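M32 carboxypeptidase (Chitinophagaceae bacterium, PDB 7A03) probably cleaves amino acids one at a time from the carboxyl end of peptides, as a metal-dependent carboxypeptidase of family M32. Local coordinates at residues L218-Q231 against T262-Q276. Sequence-based numbering, arbitrary orientation. Where two conformers were deposited one is given.
Sequences LLRQMGYDMSAGRQ and TWSCIHEGGHALYEQ. With CIT (citric acid), chain G.
Leu-219 and Met-222, on the last turn of helix 208-222, rest against Gly-269 of helix 258-277; the axes of 218-222 and 262-276 approach to 9.9 Å and cross at -33°, before the chain leaves through a Schellman motif at Gly-223. Met-222 is a knob in the hole made by Ile-266, Gly-269, Gly-270 and Leu-273; its chain bends at chi3 (68°), laying CE over the helix backbone, 3.5 Å from Ile-266 O. Leu-219 CD2 comes equally near Gly-269 CA, and a CB at Gly-269 would collide with Met-222 CE and Leu-219 CD2. Leu-273 CD2 covers the turn at Gly-223. Farther along, the chain of Gln-276, extended beyond CG, brings its amide to the loop backbone: OE1 accepts from Asp-225 N (3.0 Å) on an in-plane lone pair, nearly straight at 172°, while NE2 donates to Asp-225 O and, weakly, to Ala-228 O. A water bridges OE1 to Gly-223 O. With an alanine here, Asp-225 N would probably lose its acceptor and both carbonyls a donor, leaving the turn less firmly tied to the helix. Tyr-224 CE1 packs 3.7 Å from Ala-272 CB, and Gln-231 NE2 donates a hydrogen bond to Cys-265 SG (3.3 Å). Helix 258-277 also carries His-267, Glu-268 and His-271, an HExxH pattern without bound metal here, consistent with the zincin active-site helix. Trp-303 of helix 293-307 touches Met-222 and Leu-273, while strand 247-251 pairs with strand 229-233 and meets Cys-265, Ala-272 and Gln-276.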
# COMPACT_ATOMS: atom_id res chain seq x y z
N LEU A 218 -3.40 -2.32 21.27
CA LEU A 218 -2.83 -3.23 20.28
C LEU A 218 -1.58 -2.64 19.65
O LEU A 218 -0.57 -3.34 19.48
CB LEU A 218 -3.88 -3.56 19.23
CG LEU A 218 -5.01 -4.43 19.76
CD1 LEU A 218 -6.08 -4.56 18.69
CD2 LEU A 218 -4.47 -5.81 20.17
N LEU A 219 -1.61 -1.35 19.30
CA LEU A 219 -0.41 -0.72 18.75
C LEU A 219 0.75 -0.77 19.73
O LEU A 219 1.89 -1.08 19.34
CB LEU A 219 -0.73 0.73 18.37
CG LEU A 219 -1.63 0.92 17.14
CD1 LEU A 219 -2.16 2.36 17.10
CD2 LEU A 219 -0.83 0.56 15.90
N ARG A 220 0.49 -0.48 21.01
CA ARG A 220 1.53 -0.59 22.02
C ARG A 220 2.10 -2.01 22.06
O ARG A 220 3.32 -2.21 22.05
CB ARG A 220 0.95 -0.22 23.39
CG ARG A 220 1.97 0.26 24.40
CD ARG A 220 1.87 1.77 24.59
NE ARG A 220 0.54 2.17 25.04
CZ ARG A 220 0.20 3.43 25.31
NH1 ARG A 220 1.09 4.40 25.18
NH2 ARG A 220 -1.03 3.71 25.72
N GLN A 221 1.22 -3.01 22.08
CA GLN A 221 1.67 -4.39 22.17
C GLN A 221 2.47 -4.80 20.95
O GLN A 221 3.40 -5.61 21.06
CB GLN A 221 0.49 -5.32 22.38
CG GLN A 221 -0.25 -5.12 23.71
CD GLN A 221 -1.56 -5.88 23.76
OE1 GLN A 221 -1.67 -6.95 23.15
NE2 GLN A 221 -2.54 -5.34 24.46
N MET A 222 2.14 -4.25 19.77
CA MET A 222 2.90 -4.55 18.56
C MET A 222 4.31 -3.99 18.62
O MET A 222 5.22 -4.52 17.98
CB MET A 222 2.19 -4.00 17.32
CG MET A 222 0.93 -4.77 16.92
SD MET A 222 -0.12 -3.82 15.81
CE MET A 222 0.88 -3.74 14.32
N GLY A 223 4.51 -2.90 19.38
CA GLY A 223 5.81 -2.27 19.48
C GLY A 223 5.85 -0.84 18.97
O GLY A 223 6.94 -0.28 18.82
N TYR A 224 4.70 -0.25 18.67
CA TYR A 224 4.66 1.13 18.21
C TYR A 224 5.13 2.05 19.33
O TYR A 224 4.66 1.96 20.47
CB TYR A 224 3.23 1.46 17.81
CG TYR A 224 2.96 2.83 17.20
CD1 TYR A 224 3.82 3.38 16.27
CD2 TYR A 224 1.82 3.54 17.55
CE1 TYR A 224 3.55 4.63 15.70
CE2 TYR A 224 1.54 4.77 16.99
CZ TYR A 224 2.41 5.30 16.08
OH TYR A 224 2.12 6.53 15.52
N ASP A 225 6.09 2.92 19.02
CA ASP A 225 6.68 3.81 20.03
C ASP A 225 5.83 5.08 20.05
O ASP A 225 5.92 5.92 19.15
CB ASP A 225 8.13 4.09 19.67
CG ASP A 225 8.82 5.02 20.66
OD1 ASP A 225 8.16 5.50 21.60
OD2 ASP A 225 10.04 5.26 20.49
N MET A 226 4.97 5.21 21.06
CA MET A 226 4.09 6.37 21.12
C MET A 226 4.74 7.59 21.77
O MET A 226 4.03 8.57 22.04
CB MET A 226 2.73 5.99 21.71
CG MET A 226 1.82 5.45 20.61
SD MET A 226 0.22 4.80 21.11
CE MET A 226 0.64 3.08 21.35
N SER A 227 6.05 7.55 22.03
CA SER A 227 6.82 8.78 22.22
C SER A 227 7.44 9.26 20.91
O SER A 227 8.05 10.34 20.87
CB SER A 227 7.92 8.61 23.27
OG SER A 227 7.39 8.17 24.51
N ALA A 228 7.28 8.50 19.83
CA ALA A 228 7.76 8.82 18.49
C ALA A 228 6.62 8.70 17.48
O ALA A 228 6.85 8.41 16.29
CB ALA A 228 8.93 7.92 18.10
N GLY A 229 5.40 8.89 17.95
CA GLY A 229 4.23 8.76 17.12
C GLY A 229 3.00 9.04 17.94
O GLY A 229 3.08 9.35 19.14
N ARG A 230 1.86 8.94 17.28
CA ARG A 230 0.56 9.16 17.89
C ARG A 230 -0.49 8.72 16.90
O ARG A 230 -0.22 8.58 15.70
CB ARG A 230 0.36 10.64 18.28
CG ARG A 230 0.45 11.61 17.09
CD ARG A 230 -0.03 13.05 17.49
NE ARG A 230 -1.45 13.05 17.84
CZ ARG A 230 -1.92 13.10 19.08
NH1 ARG A 230 -1.08 13.24 20.11
NH2 ARG A 230 -3.22 13.05 19.29
N GLN A 231 -1.70 8.52 17.41
CA GLN A 231 -2.86 8.17 16.61
C GLN A 231 -3.91 9.27 16.71
O GLN A 231 -4.14 9.83 17.80
CB GLN A 231 -3.50 6.84 17.05
CG GLN A 231 -4.70 6.45 16.19
CD GLN A 231 -5.27 5.08 16.52
OE1 GLN A 231 -5.99 4.92 17.53
NE2 GLN A 231 -5.01 4.10 15.67
N THR A 262 -10.33 -2.13 14.40
CA THR A 262 -9.27 -2.95 14.97
C THR A 262 -8.26 -3.34 13.90
O THR A 262 -7.03 -3.19 14.08
CB THR A 262 -9.87 -4.18 15.67
OG1 THR A 262 -10.41 -3.77 16.94
CG2 THR A 262 -8.83 -5.26 15.89
N TRP A 263 -8.76 -3.80 12.75
CA TRP A 263 -7.87 -4.20 11.67
C TRP A 263 -7.27 -3.01 10.93
O TRP A 263 -6.14 -3.12 10.43
CB TRP A 263 -8.54 -5.24 10.74
CG TRP A 263 -8.69 -6.55 11.47
CD1 TRP A 263 -7.80 -7.58 11.50
CD2 TRP A 263 -9.74 -6.91 12.38
NE1 TRP A 263 -8.25 -8.57 12.34
CE2 TRP A 263 -9.45 -8.19 12.88
CE3 TRP A 263 -10.92 -6.28 12.78
CZ2 TRP A 263 -10.28 -8.83 13.78
CZ3 TRP A 263 -11.74 -6.91 13.68
CH2 TRP A 263 -11.42 -8.18 14.17
N SER A 264 -7.98 -1.87 10.86
CA SER A 264 -7.33 -0.67 10.35
C SER A 264 -6.11 -0.32 11.20
O SER A 264 -5.03 0.04 10.68
CB SER A 264 -8.30 0.51 10.34
OG SER A 264 -9.32 0.35 9.37
N CYS A 265 -6.28 -0.37 12.52
CA CYS A 265 -5.20 -0.00 13.43
C CYS A 265 -4.02 -0.95 13.27
O CYS A 265 -2.87 -0.52 13.21
CB CYS A 265 -5.73 -0.13 14.86
SG CYS A 265 -6.72 1.25 15.41
N ILE A 266 -4.29 -2.27 13.17
CA ILE A 266 -3.17 -3.20 13.02
C ILE A 266 -2.47 -2.98 11.68
O ILE A 266 -1.23 -3.01 11.59
CB ILE A 266 -3.65 -4.65 13.17
CG1 ILE A 266 -4.30 -4.86 14.55
CG2 ILE A 266 -2.48 -5.61 12.94
CD1 ILE A 266 -5.05 -6.16 14.67
N HIS A 267 -3.25 -2.72 10.63
CA HIS A 267 -2.70 -2.48 9.30
C HIS A 267 -1.76 -1.26 9.30
O HIS A 267 -0.59 -1.33 8.86
CB HIS A 267 -3.90 -2.25 8.38
CG HIS A 267 -3.55 -2.06 6.94
ND1 HIS A 267 -3.58 -3.09 6.02
CD2 HIS A 267 -3.19 -0.95 6.26
CE1 HIS A 267 -3.27 -2.61 4.83
NE2 HIS A 267 -3.02 -1.32 4.95
N GLU A 268 -2.25 -0.14 9.86
CA GLU A 268 -1.40 1.04 9.95
C GLU A 268 -0.22 0.81 10.88
O GLU A 268 0.89 1.27 10.59
CB GLU A 268 -2.20 2.27 10.39
CG GLU A 268 -3.39 2.59 9.51
CD GLU A 268 -3.04 2.72 8.04
OE1 GLU A 268 -1.93 3.15 7.71
OE2 GLU A 268 -3.89 2.38 7.19
N GLY A 269 -0.42 0.09 11.98
CA GLY A 269 0.70 -0.27 12.83
C GLY A 269 1.82 -0.92 12.05
O GLY A 269 3.00 -0.65 12.29
N GLY A 270 1.47 -1.79 11.10
CA GLY A 270 2.52 -2.45 10.33
C GLY A 270 3.35 -1.48 9.51
O GLY A 270 4.60 -1.54 9.51
N HIS A 271 2.66 -0.54 8.84
CA HIS A 271 3.38 0.56 8.18
C HIS A 271 4.26 1.33 9.17
O HIS A 271 5.42 1.68 8.88
CB HIS A 271 2.40 1.56 7.58
CG HIS A 271 1.71 1.12 6.33
ND1 HIS A 271 2.37 0.58 5.24
CD2 HIS A 271 0.40 1.19 5.98
CE1 HIS A 271 1.49 0.33 4.28
NE2 HIS A 271 0.29 0.68 4.71
N ALA A 272 3.69 1.65 10.33
CA ALA A 272 4.35 2.57 11.25
C ALA A 272 5.58 1.93 11.86
O ALA A 272 6.60 2.61 12.06
CB ALA A 272 3.39 3.02 12.33
N LEU A 273 5.54 0.62 12.13
CA LEU A 273 6.70 -0.05 12.69
C LEU A 273 7.85 -0.03 11.69
O LEU A 273 9.02 0.14 12.07
CB LEU A 273 6.35 -1.50 13.07
CG LEU A 273 5.38 -1.68 14.23
CD1 LEU A 273 4.88 -3.13 14.25
CD2 LEU A 273 6.05 -1.31 15.57
N TYR A 274 7.52 -0.20 10.40
CA TYR A 274 8.55 -0.05 9.37
C TYR A 274 9.17 1.34 9.42
O TYR A 274 10.40 1.49 9.46
CB TYR A 274 7.92 -0.30 8.00
CG TYR A 274 8.86 -0.44 6.82
CD1 TYR A 274 10.24 -0.44 6.96
CD2 TYR A 274 8.32 -0.63 5.54
CE1 TYR A 274 11.08 -0.62 5.86
CE2 TYR A 274 9.15 -0.81 4.43
CZ TYR A 274 10.52 -0.81 4.60
OH TYR A 274 11.32 -1.00 3.49
N GLU A 275 8.33 2.38 9.36
CA GLU A 275 8.85 3.75 9.35
C GLU A 275 9.68 4.07 10.60
O GLU A 275 10.72 4.75 10.51
CB GLU A 275 7.72 4.75 9.19
CG GLU A 275 7.09 4.71 7.80
CD GLU A 275 8.01 5.28 6.73
OE1 GLU A 275 8.75 6.24 7.01
OE2 GLU A 275 8.00 4.79 5.57
N GLN A 276 9.26 3.55 11.76
CA GLN A 276 10.02 3.78 12.99
C GLN A 276 11.32 3.00 13.01
O GLN A 276 12.18 3.27 13.86
CB GLN A 276 9.17 3.48 14.23
CG GLN A 276 8.09 4.52 14.46
CD GLN A 276 7.37 4.35 15.79
OE1 GLN A 276 7.25 3.25 16.31
NE2 GLN A 276 6.87 5.45 16.35
C1 CIT G . -2.80 9.08 21.06
O1 CIT G . -3.77 9.71 20.57
O2 CIT G . -1.83 8.79 20.33
C2 CIT G . -2.83 8.69 22.52
O HOH W 1 8.63 0.98 16.90